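Local coordinates for protein type III effector NopAA (Sinorhizobium fredii USDA 257, PDB 6SDU) that hydrolyses xyloglucan as a secreted type III effector, through a glycoside hydrolase family 12 domain that is captured here with cellobiose, at residues Ile80-Pro83 with Leu84-Asn88; Thr188-Ile191 with Lys192-Leu195; Val155-Gly159 with Ala160-Val164. All blocks are in the same frame, centred on the assembly; numbering follows the deposited sequence.

Contact 1. Residues Ile80-Pro83 with Leu84-Asn88; sequences IGKP and LSSIN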
ATOM      1  N   ILE A  80       3.798   2.261 -14.779  1.00 42.89           N
ATOM      2  CA  ILE A  80       3.305   1.367 -15.836  1.00 42.66           C
ATOM      3  C   ILE A  80       2.926   2.152 -17.096  1.00 41.67           C
ATOM      4  O   ILE A  80       3.555   2.002 -18.144  1.00 51.53           O
ATOM      5  CB  ILE A  80       2.115   0.514 -15.336  1.00 36.92           C
ATOM      6  CG1 ILE A  80       2.441  -0.159 -13.998  1.00 39.55           C
ATOM      7  CG2 ILE A  80       1.702  -0.536 -16.394  1.00 29.40           C
ATOM      8  CD1 ILE A  80       3.572  -1.138 -14.061  1.00 36.21           C
ATOM      9  N   GLY A  81       1.924   3.021 -16.996  1.00 35.35           N
ATOM     10  CA  GLY A  81       1.469   3.834 -18.111  1.00 41.98           C
ATOM     11  C   GLY A  81       0.902   3.075 -19.302  1.00 51.87           C
ATOM     12  O   GLY A  81       1.230   3.388 -20.452  1.00 62.64           O
ATOM     13  N   LYS A  82       0.030   2.102 -19.051  1.00 47.65           N
ATOM     14  CA  LYS A  82      -0.541   1.261 -20.095  1.00 45.55           C
ATOM     15  C   LYS A  82      -2.005   0.985 -19.777  1.00 50.09           C
ATOM     16  O   LYS A  82      -2.357   0.820 -18.606  1.00 45.37           O
ATOM     17  CB  LYS A  82       0.194  -0.085 -20.211  1.00 48.20           C
ATOM     18  CG  LYS A  82       1.624   0.018 -20.699  1.00 59.61           C
ATOM     19  CD  LYS A  82       2.379  -1.312 -20.607  1.00 61.58           C
ATOM     20  CE  LYS A  82       1.467  -2.499 -20.810  1.00 70.61           C
ATOM     21  NZ  LYS A  82       1.586  -3.076 -22.181  1.00 78.47           N
ATOM     22  N   PRO A  83      -2.868   0.912 -20.801  1.00 48.59           N
ATOM     23  CA  PRO A  83      -4.249   0.471 -20.568  1.00 42.42           C
ATOM     24  C   PRO A  83      -4.293  -0.967 -20.083  1.00 44.88           C
ATOM     25  O   PRO A  83      -3.474  -1.809 -20.466  1.00 38.74           O
ATOM     26  CB  PRO A  83      -4.902   0.581 -21.955  1.00 50.74           C
ATOM     27  CG  PRO A  83      -4.033   1.503 -22.722  1.00 53.36           C
ATOM     28  CD  PRO A  83      -2.642   1.225 -22.220  1.00 55.31           C
ATOM     29  N   LEU A  84      -5.276  -1.242 -19.226  1.00 42.03           N
ATOM     30  CA  LEU A  84      -5.417  -2.588 -18.682  1.00 39.81           C
ATOM     31  C   LEU A  84      -5.518  -3.626 -19.798  1.00 52.39           C
ATOM     32  O   LEU A  84      -4.937  -4.715 -19.703  1.00 53.19           O
ATOM     33  CB  LEU A  84      -6.649  -2.647 -17.790  1.00 38.50           C
ATOM     34  CG  LEU A  84      -6.876  -3.957 -17.066  1.00 41.44           C
ATOM     35  CD1 LEU A  84      -5.615  -4.356 -16.269  1.00 42.41           C
ATOM     36  CD2 LEU A  84      -8.052  -3.725 -16.158  1.00 44.82           C
ATOM     37  N   SER A  85      -6.224  -3.286 -20.878  1.00 54.23           N
ATOM     38  CA  SER A  85      -6.432  -4.227 -21.974  1.00 55.01           C
ATOM     39  C   SER A  85      -5.134  -4.559 -22.705  1.00 58.01           C
ATOM     40  O   SER A  85      -4.982  -5.677 -23.217  1.00 57.92           O
ATOM     41  CB  SER A  85      -7.465  -3.653 -22.949  1.00 46.78           C
ATOM     42  OG  SER A  85      -7.042  -2.406 -23.476  1.00 49.46           O
ATOM     43  N   SER A  86      -4.180  -3.628 -22.747  1.00 47.75           N
ATOM     44  CA  SER A  86      -2.914  -3.885 -23.427  1.00 54.10           C
ATOM     45  C   SER A  86      -1.934  -4.683 -22.571  1.00 58.70           C
ATOM     46  O   SER A  86      -0.858  -5.047 -23.063  1.00 55.93           O
ATOM     47  CB  SER A  86      -2.275  -2.572 -23.887  1.00 49.14           C
ATOM     48  OG  SER A  86      -1.752  -1.846 -22.786  1.00 65.44           O
ATOM     49  N   ILE A  87      -2.253  -4.925 -21.302  1.00 51.45           N
ATOM     50  CA  ILE A  87      -1.330  -5.578 -20.384  1.00 52.11           C
ATOM     51  C   ILE A  87      -1.477  -7.090 -20.492  1.00 47.43           C
ATOM     52  O   ILE A  87      -2.582  -7.634 -20.369  1.00 55.50           O
ATOM     53  CB  ILE A  87      -1.569  -5.105 -18.938  1.00 53.83           C
ATOM     54  CG1 ILE A  87      -1.138  -3.649 -18.776  1.00 62.89           C
ATOM     55  CG2 ILE A  87      -0.811  -5.985 -17.941  1.00 50.11           C
ATOM     56  CD1 ILE A  87      -1.830  -2.915 -17.635  1.00 64.13           C
ATOM     57  N   ASN A  88      -0.349  -7.773 -20.670  1.00 47.08           N
ATOM     58  CA  ASN A  88      -0.288  -9.229 -20.690  1.00 51.26           C
ATOM     59  C   ASN A  88       0.108  -9.810 -19.340  1.00 58.09           C
ATOM     60  O   ASN A  88      -0.417 -10.858 -18.938  1.00 62.13           O
ATOM     61  CB  ASN A  88       0.717  -9.705 -21.751  1.00 52.74           C
ATOM     62  CG  ASN A  88       0.485  -9.064 -23.124  1.00 64.45           C
ATOM     63  OD1 ASN A  88      -0.550  -9.281 -23.763  1.00 67.55           O
ATOM     64  ND2 ASN A  88       1.452  -8.263 -23.575  1.00 63.02           N
TER

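Contact 2. Residues Thr188-Ile191 with Lys192-Leu195; sequences TVDI and KSIL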
ATOM      1  N   THR A 188       3.332 -13.160  -3.725  1.00 42.84           N
ATOM      2  CA  THR A 188       3.277 -12.624  -5.081  1.00 45.75           C
ATOM      3  C   THR A 188       1.833 -12.282  -5.408  1.00 44.81           C
ATOM      4  O   THR A 188       0.937 -13.087  -5.143  1.00 52.45           O
ATOM      5  CB  THR A 188       3.815 -13.641  -6.097  1.00 51.27           C
ATOM      6  OG1 THR A 188       5.192 -13.937  -5.808  1.00 50.80           O
ATOM      7  CG2 THR A 188       3.702 -13.110  -7.518  1.00 52.26           C
ATOM      8  N   VAL A 189       1.603 -11.102  -5.975  1.00 46.20           N
ATOM      9  CA  VAL A 189       0.253 -10.671  -6.333  1.00 47.00           C
ATOM     10  C   VAL A 189       0.145 -10.530  -7.842  1.00 46.19           C
ATOM     11  O   VAL A 189       1.036  -9.973  -8.495  1.00 40.94           O
ATOM     12  CB  VAL A 189      -0.129  -9.339  -5.655  1.00 40.64           C
ATOM     13  CG1 VAL A 189      -0.436  -9.548  -4.183  1.00 43.54           C
ATOM     14  CG2 VAL A 189       0.985  -8.343  -5.830  1.00 47.18           C
ATOM     15  N   ASP A 190      -0.975 -10.997  -8.386  1.00 49.99           N
ATOM     16  CA  ASP A 190      -1.296 -10.848  -9.801  1.00 42.26           C
ATOM     17  C   ASP A 190      -2.191  -9.617  -9.878  1.00 46.49           C
ATOM     18  O   ASP A 190      -3.408  -9.691  -9.693  1.00 49.12           O
ATOM     19  CB  ASP A 190      -1.954 -12.111 -10.344  1.00 45.40           C
ATOM     20  CG  ASP A 190      -2.382 -11.980 -11.806  1.00 53.78           C
ATOM     21  OD1 ASP A 190      -2.113 -10.923 -12.433  1.00 47.02           O
ATOM     22  OD2 ASP A 190      -3.020 -12.935 -12.317  1.00 56.61           O
ATOM     23  N   ILE A 191      -1.556  -8.463 -10.097  1.00 44.82           N
ATOM     24  CA  ILE A 191      -2.286  -7.200 -10.113  1.00 40.57           C
ATOM     25  C   ILE A 191      -3.213  -7.135 -11.321  1.00 41.84           C
ATOM     26  O   ILE A 191      -4.357  -6.666 -11.222  1.00 44.66           O
ATOM     27  CB  ILE A 191      -1.294  -6.018 -10.052  1.00 39.69           C
ATOM     28  CG1 ILE A 191      -0.452  -6.129  -8.770  1.00 31.73           C
ATOM     29  CG2 ILE A 191      -2.030  -4.670 -10.091  1.00 40.08           C
ATOM     30  CD1 ILE A 191       0.678  -5.122  -8.642  1.00 31.33           C
ATOM     31  N   LYS A 192      -2.771  -7.664 -12.464  1.00 49.92           N
ATOM     32  CA  LYS A 192      -3.609  -7.633 -13.664  1.00 44.33           C
ATOM     33  C   LYS A 192      -4.974  -8.253 -13.393  1.00 39.80           C
ATOM     34  O   LYS A 192      -6.009  -7.620 -13.627  1.00 38.26           O
ATOM     35  CB  LYS A 192      -2.900  -8.373 -14.798  1.00 46.41           C
ATOM     36  CG  LYS A 192      -3.661  -8.427 -16.110  1.00 42.76           C
ATOM     37  CD  LYS A 192      -3.112  -9.562 -16.957  1.00 55.45           C
ATOM     38  CE  LYS A 192      -4.034  -9.915 -18.114  1.00 71.21           C
ATOM     39  NZ  LYS A 192      -3.391 -10.870 -19.058  1.00 84.25           N
ATOM     40  N   SER A 193      -4.979  -9.456 -12.802  1.00 39.01           N
ATOM     41  CA  SER A 193      -6.214 -10.176 -12.482  1.00 41.15           C
ATOM     42  C   SER A 193      -7.051  -9.450 -11.441  1.00 45.02           C
ATOM     43  O   SER A 193      -8.284  -9.507 -11.487  1.00 44.54           O
ATOM     44  CB  SER A 193      -5.887 -11.576 -11.960  1.00 49.86           C
ATOM     45  OG  SER A 193      -5.326 -12.392 -12.969  1.00 58.37           O
ATOM     46  N   ILE A 194      -6.405  -8.829 -10.446  1.00 44.24           N
ATOM     47  CA  ILE A 194      -7.163  -8.106  -9.429  1.00 29.72           C
ATOM     48  C   ILE A 194      -7.873  -6.920 -10.054  1.00 31.38           C
ATOM     49  O   ILE A 194      -9.058  -6.686  -9.797  1.00 38.21           O
ATOM     50  CB  ILE A 194      -6.243  -7.677  -8.267  1.00 32.42           C
ATOM     51  CG1 ILE A 194      -5.795  -8.907  -7.465  1.00 40.48           C
ATOM     52  CG2 ILE A 194      -6.953  -6.656  -7.379  1.00 29.45           C
ATOM     53  CD1 ILE A 194      -4.698  -8.620  -6.435  1.00 47.58           C
ATOM     54  N   LEU A 195      -7.174  -6.168 -10.907  1.00 40.97           N
ATOM     55  CA  LEU A 195      -7.806  -5.053 -11.599  1.00 36.86           C
ATOM     56  C   LEU A 195      -8.919  -5.549 -12.525  1.00 41.45           C
ATOM     57  O   LEU A 195      -9.979  -4.915 -12.639  1.00 42.94           O
ATOM     58  CB  LEU A 195      -6.748  -4.275 -12.380  1.00 28.92           C
ATOM     59  CG  LEU A 195      -5.689  -3.606 -11.506  1.00 36.84           C
ATOM     60  CD1 LEU A 195      -4.591  -2.925 -12.335  1.00 35.53           C
ATOM     61  CD2 LEU A 195      -6.358  -2.614 -10.533  1.00 35.97           C
TER

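Contact 3. Residues Val155-Gly159 with Ala160-Val164; sequences VNVGG and ATWNV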
ATOM      1  N   VAL A 155     -13.096 -12.922  -1.057  1.00 47.81           N
ATOM      2  CA  VAL A 155     -12.920 -12.952  -2.499  1.00 50.01           C
ATOM      3  C   VAL A 155     -11.570 -13.581  -2.801  1.00 52.30           C
ATOM      4  O   VAL A 155     -10.539 -13.152  -2.275  1.00 46.74           O
ATOM      5  CB  VAL A 155     -13.019 -11.539  -3.086  1.00 49.60           C
ATOM      6  CG1 VAL A 155     -12.793 -11.575  -4.596  1.00 54.61           C
ATOM      7  CG2 VAL A 155     -14.364 -10.932  -2.732  1.00 46.32           C
ATOM      8  N   ASN A 156     -11.568 -14.613  -3.638  1.00 67.76           N
ATOM      9  CA  ASN A 156     -10.332 -15.270  -4.039  1.00 67.61           C
ATOM     10  C   ASN A 156      -9.966 -14.747  -5.418  1.00 58.39           C
ATOM     11  O   ASN A 156     -10.636 -15.068  -6.402  1.00 56.78           O
ATOM     12  CB  ASN A 156     -10.459 -16.789  -4.034  1.00 76.53           C
ATOM     13  CG  ASN A 156      -9.109 -17.466  -4.110  1.00 87.65           C
ATOM     14  OD1 ASN A 156      -8.443 -17.434  -5.145  1.00 89.75           O
ATOM     15  ND2 ASN A 156      -8.679 -18.050  -3.001  1.00 96.88           N
ATOM     16  N   VAL A 157      -8.936 -13.900  -5.476  1.00 55.50           N
ATOM     17  CA  VAL A 157      -8.470 -13.302  -6.724  1.00 53.47           C
ATOM     18  C   VAL A 157      -6.972 -13.056  -6.614  1.00 55.80           C
ATOM     19  O   VAL A 157      -6.431 -12.881  -5.517  1.00 62.82           O
ATOM     20  CB  VAL A 157      -9.225 -11.989  -7.046  1.00 48.93           C
ATOM     21  CG1 VAL A 157      -8.782 -10.872  -6.117  1.00 54.17           C
ATOM     22  CG2 VAL A 157      -9.026 -11.597  -8.493  1.00 45.08           C
ATOM     23  N   GLY A 158      -6.299 -13.072  -7.764  1.00 43.02           N
ATOM     24  CA  GLY A 158      -4.890 -12.722  -7.853  1.00 49.55           C
ATOM     25  C   GLY A 158      -3.938 -13.438  -6.912  1.00 53.70           C
ATOM     26  O   GLY A 158      -2.897 -12.884  -6.525  1.00 47.56           O
ATOM     27  N   GLY A 159      -4.266 -14.684  -6.573  1.00 49.61           N
ATOM     28  CA  GLY A 159      -3.410 -15.524  -5.762  1.00 46.81           C
ATOM     29  C   GLY A 159      -3.644 -15.500  -4.271  1.00 53.52           C
ATOM     30  O   GLY A 159      -2.774 -15.981  -3.526  1.00 56.64           O
ATOM     31  N   ALA A 160      -4.765 -14.943  -3.804  1.00 42.35           N
ATOM     32  CA  ALA A 160      -5.027 -14.867  -2.373  1.00 46.72           C
ATOM     33  C   ALA A 160      -6.510 -14.619  -2.147  1.00 45.51           C
ATOM     34  O   ALA A 160      -7.268 -14.388  -3.088  1.00 50.00           O
ATOM     35  CB  ALA A 160      -4.182 -13.781  -1.700  1.00 41.61           C
ATOM     36  N   THR A 161      -6.918 -14.704  -0.883  1.00 42.89           N
ATOM     37  CA  THR A 161      -8.283 -14.400  -0.471  1.00 38.25           C
ATOM     38  C   THR A 161      -8.304 -13.062   0.249  1.00 39.03           C
ATOM     39  O   THR A 161      -7.440 -12.794   1.091  1.00 40.05           O
ATOM     40  CB  THR A 161      -8.847 -15.503   0.420  1.00 39.42           C
ATOM     41  OG1 THR A 161      -8.830 -16.740  -0.308  1.00 50.68           O
ATOM     42  CG2 THR A 161     -10.277 -15.176   0.843  1.00 39.78           C
ATOM     43  N   TRP A 162      -9.282 -12.225  -0.085  1.00 38.73           N
ATOM     44  CA  TRP A 162      -9.313 -10.859   0.400  1.00 36.55           C
ATOM     45  C   TRP A 162     -10.714 -10.488   0.840  1.00 39.92           C
ATOM     46  O   TRP A 162     -11.698 -11.090   0.411  1.00 43.10           O
ATOM     47  CB  TRP A 162      -8.874  -9.854  -0.675  1.00 32.55           C
ATOM     48  CG  TRP A 162      -7.650 -10.187  -1.474  1.00 31.76           C
ATOM     49  CD1 TRP A 162      -7.590 -10.974  -2.571  1.00 40.66           C
ATOM     50  CD2 TRP A 162      -6.318  -9.673  -1.282  1.00 40.02           C
ATOM     51  NE1 TRP A 162      -6.309 -11.012  -3.070  1.00 35.61           N
ATOM     52  CE2 TRP A 162      -5.507 -10.225  -2.292  1.00 37.15           C
ATOM     53  CE3 TRP A 162      -5.733  -8.817  -0.345  1.00 41.54           C
ATOM     54  CZ2 TRP A 162      -4.147  -9.945  -2.399  1.00 43.96           C
ATOM     55  CZ3 TRP A 162      -4.372  -8.541  -0.451  1.00 41.07           C
ATOM     56  CH2 TRP A 162      -3.599  -9.106  -1.465  1.00 44.25           C
ATOM     57  N   ASN A 163     -10.784  -9.467   1.695  1.00 39.21           N
ATOM     58  CA  ASN A 163     -12.006  -8.726   1.991  1.00 34.54           C
ATOM     59  C   ASN A 163     -11.902  -7.366   1.304  1.00 39.29           C
ATOM     60  O   ASN A 163     -10.836  -6.735   1.345  1.00 31.24           O
ATOM     61  CB  ASN A 163     -12.200  -8.545   3.495  1.00 37.61           C
ATOM     62  CG  ASN A 163     -12.689  -9.805   4.174  1.00 40.95           C
ATOM     63  OD1 ASN A 163     -13.288 -10.669   3.530  1.00 35.30           O
ATOM     64  ND2 ASN A 163     -12.436  -9.918   5.485  1.00 33.79           N
ATOM     65  N   VAL A 164     -12.979  -6.956   0.615  1.00 33.86           N
ATOM     66  CA  VAL A 164     -12.992  -5.771  -0.237  1.00 30.14           C
ATOM     67  C   VAL A 164     -13.794  -4.656   0.419  1.00 39.83           C
ATOM     68  O   VAL A 164     -14.912  -4.879   0.905  1.00 36.47           O
ATOM     69  CB  VAL A 164     -13.545  -6.109  -1.633  1.00 33.71           C
ATOM     70  CG1 VAL A 164     -13.472  -4.887  -2.568  1.00 32.85           C
ATOM     71  CG2 VAL A 164     -12.742  -7.255  -2.200  1.00 38.58           C
TER

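Contact 1. Residues Ile80-Pro83 with Leu84-Asn88
With its OG set between the backbone N and the carbonyl carbon (chi1 73°), Ser86 hooks its hydroxyl back onto Pro83, while Lys82 bends at chi3 and chi4 (32° and 102°) until its ammonium group arrives at the same serine. The hydroxyl is the donor of the firmer bond: Ser86 OG lies 2.9 Å from Pro83 O, in the carbonyl plane and on a lone pair. A weak second bond to that oxygen comes from the backbone, Ser86 N to Pro83 O at 3.0 Å, so one carbonyl collects both donors of one residue. The hydroxyl also rests against the proline ring, Ser86 OG standing 3.2 Å from Pro83 CD.

The pattern is that of a strand running out into a tight turn with helical backbone angles at Leu84-Ser86. Strand 72-83 of the beta-sandwich carries a G1 beta bulge, Gly81 and Lys82 both facing Val209, and the chain then curls round until Ile87 N bonds to Leu84 O.

Lys82 reaches along to the end of this turn. Its NZ donates to Ser86 O at 3.3 Å, approaching well above the carbonyl plane, not along a lone pair. Just before the tip, Lys82 CE presses on Ile87 CG1 at 3.5 Å, tight for two carbons, the two side chains running at a slant to each other. The far end of the isoleucine points back toward the strand, Ile87 CD1 coming to 4.4 Å from Ile80 CG2, and both isoleucines pack on Val209 of strand 208-218. Ser85 OG binds Asp206 in the adjoining loop.

Contact 2. Residues Thr188-Ile191 with Lys192-Leu195
Asp190 and Ser193 meet through their side chains where a strand gives way to a helix, a worked case of N-capping. From its CB the aspartate sends CG away from the backbone N (chi1 177°), a setting that carries the carboxylate forward over the first turn. CG itself stands 3.5 Å from Ser193 CB. Beyond it the two oxygens divide the work. OD1 accepts from the main chain, Ser193 N to Asp190 OD1 at 3.2 Å, a weak bond although nearly straight at 170°; the same oxygen also lies against Lys192 CB. OD2 takes the hydroxyl, with Ser193 OG as donor to Asp190 OD2 at 2.5 Å, shorter than usual, so that its exact length is doubtful. Held at both oxygens by one residue, the carboxylate is probably restrained in its rotation, and its negative charge at the start of the helix probably interacts favourably with the helix dipole.

Behind the cap the regular bonding begins. Ile194 N donates to Asp190 O at 3.2 Å, and Leu195 N follows to Ile191 O at 2.9 Å, almost straight at 174°. Ile191 and Leu195, one turn apart, lie side by side and point the same way, with Ile191 CG2 touching Leu195 CD1 at 3.8 Å. Lys192 extends its chain in a different direction, toward the turn at Asn88.

Strand 186-190 forms an edge of the six-stranded sheet, and Ile191 rests on Leu90 of the neighbouring strand 90-97 in that sheet. It also reaches Ile110 and Val212 of the nine-stranded sheet, which Ile194 meets at Leu121 and Leu195 at Ile119 of strand 117-125 and Val209 of strand 208-218.

Contact 3. Residues Val155-Gly159 with Ala160-Val164
Val157 and Trp162 lie at the closed end of a beta hairpin whose type I' turn runs from Val157 to Ala160. Val157 O is the focus of the first shell: Trp162 NE1 donates to it at 3.1 Å and Ala160 N at 3.2 Å, the two arriving from opposite faces of the carbonyl plane. The oxygen sits in the plane of the indole, at its edge, so this bond helps to fix the ring's rotation. Over one face of the same ring comes Ala160 CB, offset toward the rim. Val157 CG1, between its backbone N and carbonyl carbon (chi1 73°), is thereby placed 3.7 Å from Trp162 CD1, the side chains crossing at about a right angle.

Antiparallel backbone pairing sets these groups in place. Val155 N to Trp162 O and Trp162 N to Val155 O are both 2.7 Å. Val157 N also donates to Ala160 O. Gly158 and Gly159 supply the positive phi angles the turn requires. The side chains of the non-hydrogen-bonded pair Asn156 and Thr161 also cross at about a right angle; Asn156 ND2 donates weakly to Thr161 OG1 at 3.0 Å, and the asparagine is poorly ordered.

Farther out, Trp162 packs on Leu178 and Arg180 of strand 174-180, and Val155 and Val157 lean on Trp197 of helix 191-200. At the hairpin's open end Val155 CG2 meets Val164 CG2 at 4.1 Å.

How the contacts relate
Contact 2 is in touch with both of the others. Toward contact 1, about 12 Å away between centres, Lys192 NZ probably bonds to Asn88 O at 3.0 Å, and Leu84 CD2 packs on Leu195 CB at 4.0 Å. Toward contact 3, about 10 Å away between centres, Asp190 N probably donates to Gly158 O at 3.3 Å, tying the hairpin turn to the strand that leads into the helix, and Ile194 CG1 meets Val157 CG1 at 3.8 Å. Contacts 1 and 3 do not touch, their nearest atoms about 11 Å apart, though both reach the nine-stranded sheet. The side chain of Trp162 in contact 3 is about 13 Å from a bound glucose unit, whose pocket includes Trp122 and Glu217.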